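PDB 5Y7Q: fanconi-associated nuclease 1 homolog from Pseudomonas aeruginosa, which is a bacterial homolog of Fanconi-associated nuclease 1, a largely helical protein with HTH, SAP and VRR-NUC family regions, modelled here with bound nucleic acid. Local coordinates for residues Tyr200-Phe211 with Ala430-Ala438; Leu116-Pro125 with Pro183-Ala191. All coordinates share one frame; numbering follows the deposited sequence.

Interaction 1 of 2, residues Tyr200-Phe211 with Ala430-Ala438; sequences YFGNLWQDWSEF and AFFHPFHSA. With nucleotides of chain D.
An aromatic cluster of Tyr-200, Phe-201 and His-433 joins the C-terminal end of helix 190-201 to the type I beta turn His-433 to His-436. Both imidazole nitrogens of His-433 are engaged: NE2 donates to Phe-201 O (3.0 Å) from above the carbonyl plane, while ND1 accepts Phe-435 N (3.2 Å) in the plane of the ring. These two bonds fix the ring's rotation. His-433 CB lies over a face of Tyr-200, and the edge of Phe-201 meets one imidazole face in a T-shaped pair. The opposite imidazole face lies against His-436 NE2, which accepts Phe-432 N (2.9 Å), linking the turn's last residue back to the one just before it.

Phe-435 pushes its ring into the other chain segment. Its edge meets the face of Phe-211, centroids 4.7 Å apart; Glu-210 CB lies over one of its own faces, Pro-434 CB over the other, and Tyr-200 OH at its edge. Gly-202, just past the helix, has positive phi, and an Asx motif follows, Asn-203 OD1 accepting Gln-206 N. The same two residues are also joined side chain to side chain, Asn-203 ND2 to a lone pair of Gln-206 OE1 (3.2 Å), nearly straight at 172°. Gln-206 CG and Asn-203 OD1 back one face of Trp-205; the cytosine of DC11 of chain D lies over the other, with C5 3.4 Å from Trp-205 CD2.

Tyr-200 and Phe-211 both reach Val-50 of helix 42-57, where Trp-53 also meets Tyr-200 edge-to-face, while Asn-203 and Leu-204 touch helix 236-253.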
loop_
_atom_site.group_PDB
_atom_site.type_symbol
_atom_site.label_atom_id
_atom_site.label_comp_id
_atom_site.label_asym_id
_atom_site.label_seq_id
_atom_site.Cartn_x
_atom_site.Cartn_y
_atom_site.Cartn_z
ATOM N N TYR A 200 14.079 -3.931 11.077
ATOM C CA TYR A 200 13.897 -2.610 11.670
ATOM C C TYR A 200 12.513 -2.037 11.358
ATOM O O TYR A 200 11.866 -1.475 12.245
ATOM C CB TYR A 200 14.995 -1.666 11.195
ATOM C CG TYR A 200 14.886 -0.223 11.688
ATOM C CD1 TYR A 200 15.419 0.148 12.908
ATOM C CD2 TYR A 200 14.288 0.776 10.907
ATOM C CE1 TYR A 200 15.348 1.451 13.365
ATOM C CE2 TYR A 200 14.221 2.088 11.359
ATOM C CZ TYR A 200 14.757 2.417 12.598
ATOM O OH TYR A 200 14.707 3.710 13.081
ATOM N N PHE A 201 12.046 -2.159 10.110
ATOM C CA PHE A 201 10.824 -1.484 9.692
ATOM C C PHE A 201 9.552 -2.286 9.908
ATOM O O PHE A 201 8.467 -1.696 9.884
ATOM C CB PHE A 201 10.886 -1.118 8.210
ATOM C CG PHE A 201 11.696 0.110 7.922
ATOM C CD1 PHE A 201 11.363 1.324 8.483
ATOM C CD2 PHE A 201 12.787 0.054 7.079
ATOM C CE1 PHE A 201 12.122 2.465 8.214
ATOM C CE2 PHE A 201 13.540 1.193 6.794
ATOM C CZ PHE A 201 13.218 2.393 7.366
ATOM N N GLY A 202 9.645 -3.594 10.134
ATOM C CA GLY A 202 8.459 -4.432 10.111
ATOM C C GLY A 202 7.858 -4.684 8.741
ATOM O O GLY A 202 6.742 -5.197 8.667
ATOM N N ASN A 203 8.580 -4.394 7.655
ATOM C CA ASN A 203 8.096 -4.532 6.282
ATOM C C ASN A 203 9.261 -4.233 5.340
ATOM O O ASN A 203 10.253 -3.615 5.738
ATOM C CB ASN A 203 6.929 -3.576 5.990
ATOM C CG ASN A 203 7.343 -2.103 6.086
ATOM O OD1 ASN A 203 7.898 -1.533 5.152
ATOM N ND2 ASN A 203 7.100 -1.501 7.230
ATOM N N LEU A 204 9.120 -4.646 4.081
ATOM C CA LEU A 204 10.153 -4.383 3.087
ATOM C C LEU A 204 9.898 -3.176 2.178
ATOM O O LEU A 204 10.768 -2.859 1.359
ATOM C CB LEU A 204 10.376 -5.628 2.240
ATOM C CG LEU A 204 11.310 -6.569 3.019
ATOM C CD1 LEU A 204 11.361 -7.936 2.411
ATOM C CD2 LEU A 204 12.716 -5.946 3.123
ATOM N N TRP A 205 8.765 -2.468 2.295
ATOM C CA TRP A 205 8.559 -1.379 1.339
ATOM C C TRP A 205 9.289 -0.084 1.711
ATOM O O TRP A 205 9.541 0.740 0.828
ATOM C CB TRP A 205 7.060 -1.112 1.120
ATOM C CG TRP A 205 6.239 -0.899 2.338
ATOM C CD1 TRP A 205 5.600 -1.855 3.086
ATOM C CD2 TRP A 205 5.926 0.352 2.942
ATOM N NE1 TRP A 205 4.923 -1.272 4.133
ATOM C CE2 TRP A 205 5.107 0.084 4.068
ATOM C CE3 TRP A 205 6.256 1.676 2.646
ATOM C CZ2 TRP A 205 4.621 1.095 4.897
ATOM C CZ3 TRP A 205 5.763 2.681 3.466
ATOM C CH2 TRP A 205 4.960 2.382 4.584
ATOM N N GLN A 206 9.668 0.108 2.968
ATOM C CA GLN A 206 10.317 1.343 3.398
ATOM C C GLN A 206 11.831 1.261 3.198
ATOM O O GLN A 206 12.459 0.246 3.512
ATOM C CB GLN A 206 9.989 1.632 4.872
ATOM C CG GLN A 206 8.467 1.595 5.223
ATOM C CD GLN A 206 8.117 2.274 6.556
ATOM O OE1 GLN A 206 7.688 1.624 7.520
ATOM N NE2 GLN A 206 8.270 3.589 6.596
ATOM N N ASP A 207 12.411 2.339 2.668
ATOM C CA ASP A 207 13.831 2.424 2.358
ATOM C C ASP A 207 14.586 3.041 3.523
ATOM O O ASP A 207 13.996 3.510 4.504
ATOM C CB ASP A 207 14.074 3.277 1.113
ATOM C CG ASP A 207 13.731 2.553 -0.177
ATOM O OD1 ASP A 207 13.154 1.442 -0.118
ATOM O OD2 ASP A 207 14.032 3.102 -1.264
ATOM N N TRP A 208 15.919 3.091 3.387
ATOM C CA TRP A 208 16.733 3.844 4.330
ATOM C C TRP A 208 16.590 5.349 4.127
ATOM O O TRP A 208 16.883 6.115 5.050
ATOM C CB TRP A 208 18.202 3.445 4.216
ATOM C CG TRP A 208 18.461 1.983 3.983
ATOM C CD1 TRP A 208 18.560 1.349 2.772
ATOM C CD2 TRP A 208 18.685 0.979 4.977
ATOM N NE1 TRP A 208 18.819 0.006 2.956
ATOM C CE2 TRP A 208 18.898 -0.243 4.300
ATOM C CE3 TRP A 208 18.696 0.986 6.373
ATOM C CZ2 TRP A 208 19.129 -1.434 4.973
ATOM C CZ3 TRP A 208 18.922 -0.194 7.039
ATOM C CH2 TRP A 208 19.138 -1.391 6.340
ATOM N N SER A 209 16.139 5.798 2.951
ATOM C CA SER A 209 15.953 7.231 2.738
ATOM C C SER A 209 14.839 7.804 3.619
ATOM O O SER A 209 14.748 9.032 3.768
ATOM C CB SER A 209 15.697 7.508 1.254
ATOM O OG SER A 209 15.072 6.404 0.627
ATOM N N GLU A 210 14.036 6.941 4.245
ATOM C CA GLU A 210 13.169 7.372 5.329
ATOM C C GLU A 210 13.908 8.267 6.323
ATOM O O GLU A 210 13.352 9.260 6.809
ATOM C CB GLU A 210 12.607 6.144 6.029
ATOM C CG GLU A 210 11.170 6.278 6.438
ATOM C CD GLU A 210 10.173 6.061 5.301
ATOM O OE1 GLU A 210 8.991 6.404 5.498
ATOM O OE2 GLU A 210 10.550 5.530 4.231
ATOM N N PHE A 211 15.173 7.949 6.620
ATOM C CA PHE A 211 15.925 8.762 7.577
ATOM C C PHE A 211 16.217 10.153 7.038
ATOM O O PHE A 211 16.125 11.142 7.776
ATOM C CB PHE A 211 17.225 8.068 7.950
ATOM C CG PHE A 211 17.035 6.956 8.927
ATOM C CD1 PHE A 211 17.183 7.185 10.288
ATOM C CD2 PHE A 211 16.675 5.688 8.488
ATOM C CE1 PHE A 211 16.983 6.175 11.192
ATOM C CE2 PHE A 211 16.480 4.672 9.390
ATOM C CZ PHE A 211 16.632 4.916 10.754
ATOM N N ALA A 430 2.469 -1.383 18.928
ATOM C CA ALA A 430 1.870 -0.571 17.877
ATOM C C ALA A 430 2.888 0.282 17.139
ATOM O O ALA A 430 2.701 0.545 15.945
ATOM C CB ALA A 430 0.763 0.309 18.448
ATOM N N PHE A 431 3.937 0.750 17.822
ATOM C CA PHE A 431 5.000 1.550 17.210
ATOM C C PHE A 431 6.354 1.047 17.712
ATOM O O PHE A 431 6.603 1.029 18.927
ATOM C CB PHE A 431 4.836 3.041 17.530
ATOM C CG PHE A 431 3.461 3.594 17.239
ATOM C CD1 PHE A 431 3.233 4.360 16.096
ATOM C CD2 PHE A 431 2.399 3.384 18.113
ATOM C CE1 PHE A 431 1.962 4.889 15.811
ATOM C CE2 PHE A 431 1.112 3.909 17.822
ATOM C CZ PHE A 431 0.900 4.663 16.663
ATOM N N PHE A 432 7.187 0.544 16.790
ATOM C CA PHE A 432 8.566 0.164 17.071
ATOM C C PHE A 432 9.663 1.013 16.398
ATOM O O PHE A 432 10.838 0.611 16.445
ATOM C CB PHE A 432 8.771 -1.318 16.765
ATOM C CG PHE A 432 7.976 -1.812 15.620
ATOM C CD1 PHE A 432 8.563 -1.953 14.375
ATOM C CD2 PHE A 432 6.642 -2.147 15.780
ATOM C CE1 PHE A 432 7.839 -2.414 13.315
ATOM C CE2 PHE A 432 5.903 -2.596 14.710
ATOM C CZ PHE A 432 6.502 -2.735 13.476
ATOM N N HIS A 433 9.344 2.109 15.711
ATOM C CA HIS A 433 10.405 2.951 15.162
ATOM C C HIS A 433 9.828 4.334 14.840
ATOM O O HIS A 433 8.612 4.542 14.906
ATOM C CB HIS A 433 11.033 2.297 13.919
ATOM C CG HIS A 433 10.031 1.887 12.887
ATOM N ND1 HIS A 433 9.342 2.797 12.113
ATOM C CD2 HIS A 433 9.586 0.663 12.512
ATOM C CE1 HIS A 433 8.523 2.149 11.302
ATOM N NE2 HIS A 433 8.670 0.852 11.508
ATOM N N PRO A 434 10.677 5.302 14.476
ATOM C CA PRO A 434 10.205 6.685 14.309
ATOM C C PRO A 434 9.328 6.945 13.097
ATOM O O PRO A 434 8.883 8.085 12.941
ATOM C CB PRO A 434 11.509 7.485 14.196
ATOM C CG PRO A 434 12.492 6.680 14.841
ATOM C CD PRO A 434 12.148 5.267 14.529
ATOM N N PHE A 435 9.220 6.007 12.158
ATOM C CA PHE A 435 8.674 6.242 10.822
ATOM C C PHE A 435 7.273 5.673 10.547
ATOM O O PHE A 435 6.924 5.513 9.375
ATOM C CB PHE A 435 9.687 5.756 9.799
ATOM C CG PHE A 435 11.054 6.330 10.036
ATOM C CD1 PHE A 435 11.345 7.630 9.650
ATOM C CD2 PHE A 435 12.015 5.608 10.708
ATOM C CE1 PHE A 435 12.585 8.177 9.889
ATOM C CE2 PHE A 435 13.256 6.150 10.954
ATOM C CZ PHE A 435 13.547 7.438 10.539
ATOM N N HIS A 436 6.513 5.250 11.559
ATOM C CA HIS A 436 5.147 4.748 11.326
ATOM C C HIS A 436 4.166 5.848 10.930
ATOM O O HIS A 436 3.942 6.805 11.680
ATOM C CB HIS A 436 4.572 4.074 12.569
ATOM C CG HIS A 436 5.335 2.884 13.048
ATOM N ND1 HIS A 436 5.094 1.614 12.579
ATOM C CD2 HIS A 436 6.289 2.764 13.998
ATOM C CE1 HIS A 436 5.889 0.762 13.198
ATOM N NE2 HIS A 436 6.625 1.435 14.063
ATOM N N SER A 437 3.498 5.674 9.792
ATOM C CA SER A 437 2.405 6.591 9.493
ATOM C C SER A 437 1.103 6.206 10.211
ATOM O O SER A 437 0.278 7.082 10.461
ATOM C CB SER A 437 2.201 6.693 7.981
ATOM O OG SER A 437 1.437 5.609 7.521
ATOM N N ALA A 438 0.955 4.946 10.614
ATOM C CA ALA A 438 -0.171 4.382 11.342
ATOM C C ALA A 438 0.330 3.332 12.317
ATOM O O ALA A 438 1.409 2.764 12.123
ATOM C CB ALA A 438 -1.158 3.719 10.375
ATOM P P DC D 11 1.108 1.017 -4.941
ATOM O OP1 DC D 11 0.212 1.464 -6.046
ATOM O OP2 DC D 11 0.547 0.339 -3.740
ATOM O "O5'" DC D 11 2.053 2.237 -4.460
ATOM C "C5'" DC D 11 3.441 2.006 -4.074
ATOM C "C4'" DC D 11 3.934 3.092 -3.108
ATOM O "O4'" DC D 11 3.186 3.012 -1.858
ATOM C "C3'" DC D 11 5.405 2.996 -2.680
ATOM O "O3'" DC D 11 5.867 4.296 -2.253
ATOM C "C2'" DC D 11 5.285 2.074 -1.480
ATOM C "C1'" DC D 11 4.092 2.736 -0.812
ATOM N N1 DC D 11 3.411 1.916 0.201
ATOM C C2 DC D 11 2.515 2.539 1.067
ATOM O O2 DC D 11 2.316 3.759 0.937
ATOM N N3 DC D 11 1.889 1.791 2.019
ATOM C C4 DC D 11 2.134 0.479 2.109
ATOM N N4 DC D 11 1.497 -0.214 3.057
ATOM C C5 DC D 11 3.045 -0.176 1.223
ATOM C C6 DC D 11 3.659 0.575 0.295
#

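Interaction 2 of 2, residues Leu116-Pro125 with Pro183-Ala191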
loop_
_atom_site.group_PDB
_atom_site.type_symbol
_atom_site.label_atom_id
_atom_site.label_comp_id
_atom_site.label_asym_id
_atom_site.label_seq_id
_atom_site.Cartn_x
_atom_site.Cartn_y
_atom_site.Cartn_z
ATOM N N LEU A 116 36.232 -6.306 -0.535
ATOM C CA LEU A 116 36.629 -7.497 -1.279
ATOM C C LEU A 116 37.187 -8.575 -0.354
ATOM O O LEU A 116 36.924 -9.766 -0.556
ATOM C CB LEU A 116 37.646 -7.135 -2.361
ATOM C CG LEU A 116 37.162 -6.113 -3.391
ATOM C CD1 LEU A 116 38.230 -5.868 -4.423
ATOM C CD2 LEU A 116 35.880 -6.563 -4.060
ATOM N N ALA A 117 37.943 -8.183 0.682
ATOM C CA ALA A 117 38.568 -9.203 1.541
ATOM C C ALA A 117 37.538 -10.015 2.334
ATOM O O ALA A 117 37.774 -11.196 2.629
ATOM C CB ALA A 117 39.581 -8.563 2.500
ATOM N N LEU A 118 36.412 -9.399 2.699
ATOM C CA LEU A 118 35.331 -10.062 3.419
ATOM C C LEU A 118 34.387 -10.839 2.510
ATOM O O LEU A 118 33.524 -11.571 3.015
ATOM C CB LEU A 118 34.506 -9.028 4.181
ATOM C CG LEU A 118 35.102 -8.351 5.405
ATOM C CD1 LEU A 118 34.476 -6.959 5.586
ATOM C CD2 LEU A 118 34.877 -9.227 6.622
ATOM N N GLY A 119 34.494 -10.671 1.195
ATOM C CA GLY A 119 33.557 -11.291 0.291
ATOM C C GLY A 119 32.208 -10.603 0.188
ATOM O O GLY A 119 31.335 -11.090 -0.546
ATOM N N TRP A 120 32.003 -9.491 0.893
ATOM C CA TRP A 120 30.758 -8.760 0.722
ATOM C C TRP A 120 30.679 -8.059 -0.626
ATOM O O TRP A 120 29.596 -7.608 -1.008
ATOM C CB TRP A 120 30.587 -7.743 1.845
ATOM C CG TRP A 120 30.516 -8.366 3.192
ATOM C CD1 TRP A 120 30.366 -9.693 3.486
ATOM C CD2 TRP A 120 30.600 -7.687 4.439
ATOM N NE1 TRP A 120 30.344 -9.879 4.848
ATOM C CE2 TRP A 120 30.487 -8.661 5.455
ATOM C CE3 TRP A 120 30.741 -6.344 4.799
ATOM C CZ2 TRP A 120 30.525 -8.336 6.801
ATOM C CZ3 TRP A 120 30.770 -6.025 6.130
ATOM C CH2 TRP A 120 30.667 -7.017 7.121
ATOM N N VAL A 121 31.791 -7.938 -1.343
ATOM C CA VAL A 121 31.792 -7.466 -2.720
ATOM C C VAL A 121 32.713 -8.385 -3.507
ATOM O O VAL A 121 33.830 -8.665 -3.064
ATOM C CB VAL A 121 32.252 -5.996 -2.830
ATOM C CG1 VAL A 121 32.396 -5.572 -4.285
ATOM C CG2 VAL A 121 31.289 -5.051 -2.111
ATOM N N ASP A 122 32.202 -8.927 -4.615
ATOM C CA ASP A 122 32.980 -9.600 -5.652
ATOM C C ASP A 122 33.544 -8.544 -6.596
ATOM O O ASP A 122 32.789 -7.699 -7.094
ATOM C CB ASP A 122 32.086 -10.549 -6.467
ATOM C CG ASP A 122 32.208 -12.020 -6.074
ATOM O OD1 ASP A 122 33.340 -12.484 -5.775
ATOM O OD2 ASP A 122 31.158 -12.721 -6.116
ATOM N N ALA A 123 34.864 -8.548 -6.812
ATOM C CA ALA A 123 35.326 -8.025 -8.089
ATOM C C ALA A 123 35.233 -9.132 -9.118
ATOM O O ALA A 123 35.172 -10.314 -8.771
ATOM C CB ALA A 123 36.730 -7.459 -8.010
ATOM N N GLN A 124 35.158 -8.744 -10.379
ATOM C CA GLN A 124 35.059 -9.734 -11.454
ATOM C C GLN A 124 34.047 -10.842 -11.137
ATOM O O GLN A 124 34.429 -12.006 -10.944
ATOM C CB GLN A 124 36.445 -10.340 -11.752
ATOM C CG GLN A 124 36.620 -10.879 -13.191
ATOM C CD GLN A 124 37.906 -10.407 -13.856
ATOM O OE1 GLN A 124 37.999 -9.256 -14.288
ATOM N NE2 GLN A 124 38.904 -11.299 -13.949
ATOM N N PRO A 125 32.762 -10.515 -11.055
ATOM C CA PRO A 125 31.727 -11.540 -10.929
ATOM C C PRO A 125 31.452 -12.165 -12.285
ATOM O O PRO A 125 32.036 -11.792 -13.301
ATOM C CB PRO A 125 30.519 -10.744 -10.474
ATOM C CG PRO A 125 30.695 -9.461 -11.252
ATOM C CD PRO A 125 32.168 -9.170 -11.191
ATOM N N PRO A 183 36.575 -1.509 -14.162
ATOM C CA PRO A 183 36.143 -2.695 -13.410
ATOM C C PRO A 183 34.692 -2.599 -12.961
ATOM O O PRO A 183 34.047 -1.550 -12.995
ATOM C CB PRO A 183 37.090 -2.732 -12.208
ATOM C CG PRO A 183 37.629 -1.365 -12.106
ATOM C CD PRO A 183 37.684 -0.815 -13.492
ATOM N N VAL A 184 34.172 -3.746 -12.542
ATOM C CA VAL A 184 32.768 -3.900 -12.202
ATOM C C VAL A 184 32.663 -4.685 -10.901
ATOM O O VAL A 184 33.186 -5.797 -10.805
ATOM C CB VAL A 184 32.004 -4.611 -13.336
ATOM C CG1 VAL A 184 30.747 -5.213 -12.807
ATOM C CG2 VAL A 184 31.681 -3.622 -14.442
ATOM N N TYR A 185 31.975 -4.125 -9.909
ATOM C CA TYR A 185 31.796 -4.740 -8.602
ATOM C C TYR A 185 30.377 -5.273 -8.442
ATOM O O TYR A 185 29.415 -4.698 -8.967
ATOM C CB TYR A 185 32.099 -3.734 -7.493
ATOM C CG TYR A 185 33.467 -3.087 -7.641
ATOM C CD1 TYR A 185 34.615 -3.753 -7.251
ATOM C CD2 TYR A 185 33.601 -1.828 -8.187
ATOM C CE1 TYR A 185 35.857 -3.181 -7.394
ATOM C CE2 TYR A 185 34.836 -1.241 -8.319
ATOM C CZ TYR A 185 35.965 -1.920 -7.925
ATOM O OH TYR A 185 37.209 -1.342 -8.073
ATOM N N GLU A 186 30.259 -6.396 -7.730
ATOM C CA GLU A 186 28.969 -6.987 -7.390
ATOM C C GLU A 186 28.849 -7.116 -5.875
ATOM O O GLU A 186 29.689 -7.765 -5.235
ATOM C CB GLU A 186 28.775 -8.357 -8.045
ATOM C CG GLU A 186 27.439 -9.012 -7.670
ATOM C CD GLU A 186 27.264 -10.414 -8.248
ATOM O OE1 GLU A 186 28.016 -11.348 -7.853
ATOM O OE2 GLU A 186 26.362 -10.582 -9.104
ATOM N N LEU A 187 27.777 -6.542 -5.316
ATOM C CA LEU A 187 27.460 -6.681 -3.897
ATOM C C LEU A 187 26.888 -8.066 -3.596
ATOM O O LEU A 187 26.018 -8.546 -4.319
ATOM C CB LEU A 187 26.469 -5.592 -3.533
ATOM C CG LEU A 187 25.950 -5.252 -2.163
ATOM C CD1 LEU A 187 27.089 -4.975 -1.191
ATOM C CD2 LEU A 187 25.140 -3.995 -2.464
ATOM N N ARG A 188 27.451 -8.765 -2.607
ATOM C CA ARG A 188 26.997 -10.114 -2.264
ATOM C C ARG A 188 26.245 -10.260 -0.942
ATOM O O ARG A 188 25.845 -11.380 -0.611
ATOM C CB ARG A 188 28.181 -11.081 -2.307
ATOM C CG ARG A 188 28.451 -11.608 -3.718
ATOM C CD ARG A 188 28.078 -13.077 -3.854
ATOM N NE ARG A 188 28.130 -13.780 -2.566
ATOM C CZ ARG A 188 29.247 -14.164 -1.942
ATOM N NH1 ARG A 188 29.182 -14.792 -0.766
ATOM N NH2 ARG A 188 30.434 -13.903 -2.481
ATOM N N CYS A 189 26.086 -9.196 -0.155
ATOM C CA CYS A 189 25.398 -9.252 1.137
ATOM C C CYS A 189 23.927 -8.750 1.120
ATOM O O CYS A 189 23.334 -8.575 2.191
ATOM C CB CYS A 189 26.221 -8.500 2.189
ATOM S SG CYS A 189 26.552 -6.761 1.816
ATOM N N MET A 190 23.342 -8.473 -0.052
ATOM C CA MET A 190 22.032 -7.813 -0.097
ATOM C C MET A 190 20.929 -8.561 0.649
ATOM O O MET A 190 20.017 -7.920 1.164
ATOM C CB MET A 190 21.577 -7.602 -1.531
ATOM C CG MET A 190 20.873 -6.328 -1.720
ATOM S SD MET A 190 21.827 -4.928 -1.122
ATOM C CE MET A 190 20.539 -3.686 -1.142
ATOM N N ALA A 191 20.952 -9.895 0.692
ATOM C CA ALA A 191 19.901 -10.597 1.419
ATOM C C ALA A 191 19.970 -10.286 2.904
ATOM O O ALA A 191 18.946 -10.003 3.537
ATOM C CB ALA A 191 19.982 -12.102 1.197
#
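Arg-188 wraps back over the chain at Gly-119 to Asp-122. Its CB sits 3.6 Å from Gly-119 O, and CG then passes Asp-122 OD2 at 3.8 Å, with CD equally near that oxygen. Bends at chi2 and chi3 fold the chain so that the guanidinium turns one face to Gly-119 O, with NH2 3.5 Å from it. At its edge, in plane, the same NH2 forms a long salt bridge to Asp-122 OD2 (3.9 Å).

The backbone beneath is an antiparallel ladder. Strand 121-123, which follows helix 108-118 of the FAN1 HTH region, is an outer strand of a three-stranded sheet and pairs with central strand 184-187. Asp-122 and Glu-186 form the hydrogen-bonded pair, linked from Asp-122 N to Glu-186 O (2.8 Å) and from Glu-186 N to Asp-122 O (2.9 Å). A further bond runs from Arg-188 N to Trp-120 O, at 177° almost straight. The carboxylates of Asp-122 and Glu-186 lie on the same face, OD2 and OE1 close together. The extended chain of Glu-186 brings OE1 to 3.7 Å from Pro-125 CB; its CB touches the same ring.

On the other face, Val-121 CG1 packs on Tyr-185 CB (3.7 Å); Tyr-185 continues past Val-112 of helix 108-118, and its OH is hydrogen-bonded to Glu-97. Cys-189 SG lies obliquely beside the indole of Trp-120, a sulfur-aromatic contact; that ring also meets Phe-69 of helix 64-75.

From the N terminus, the chain passes helix 42-57, which later packs on Tyr-200 and Phe-211, and reaches 116-125. Interaction 2 closes a loop of 57 residues, including the SAP region, when strand 184-187 returns beside strand 121-123. Helix 190-201 then starts within interaction 2 and ends within interaction 1, linking the two. Interaction 1 opens there and closes only after 218 mostly helical residues. The loops therefore run in series, neither nesting nor crossing. The centres of interactions 1 and 2 lie about 28 Å apart; interaction 2 joins strand 184-187 to strand 121-123 and the end of helix 108-118, interaction 1 the helix 190-201 end to the loop between helices 420-423 and 447-450.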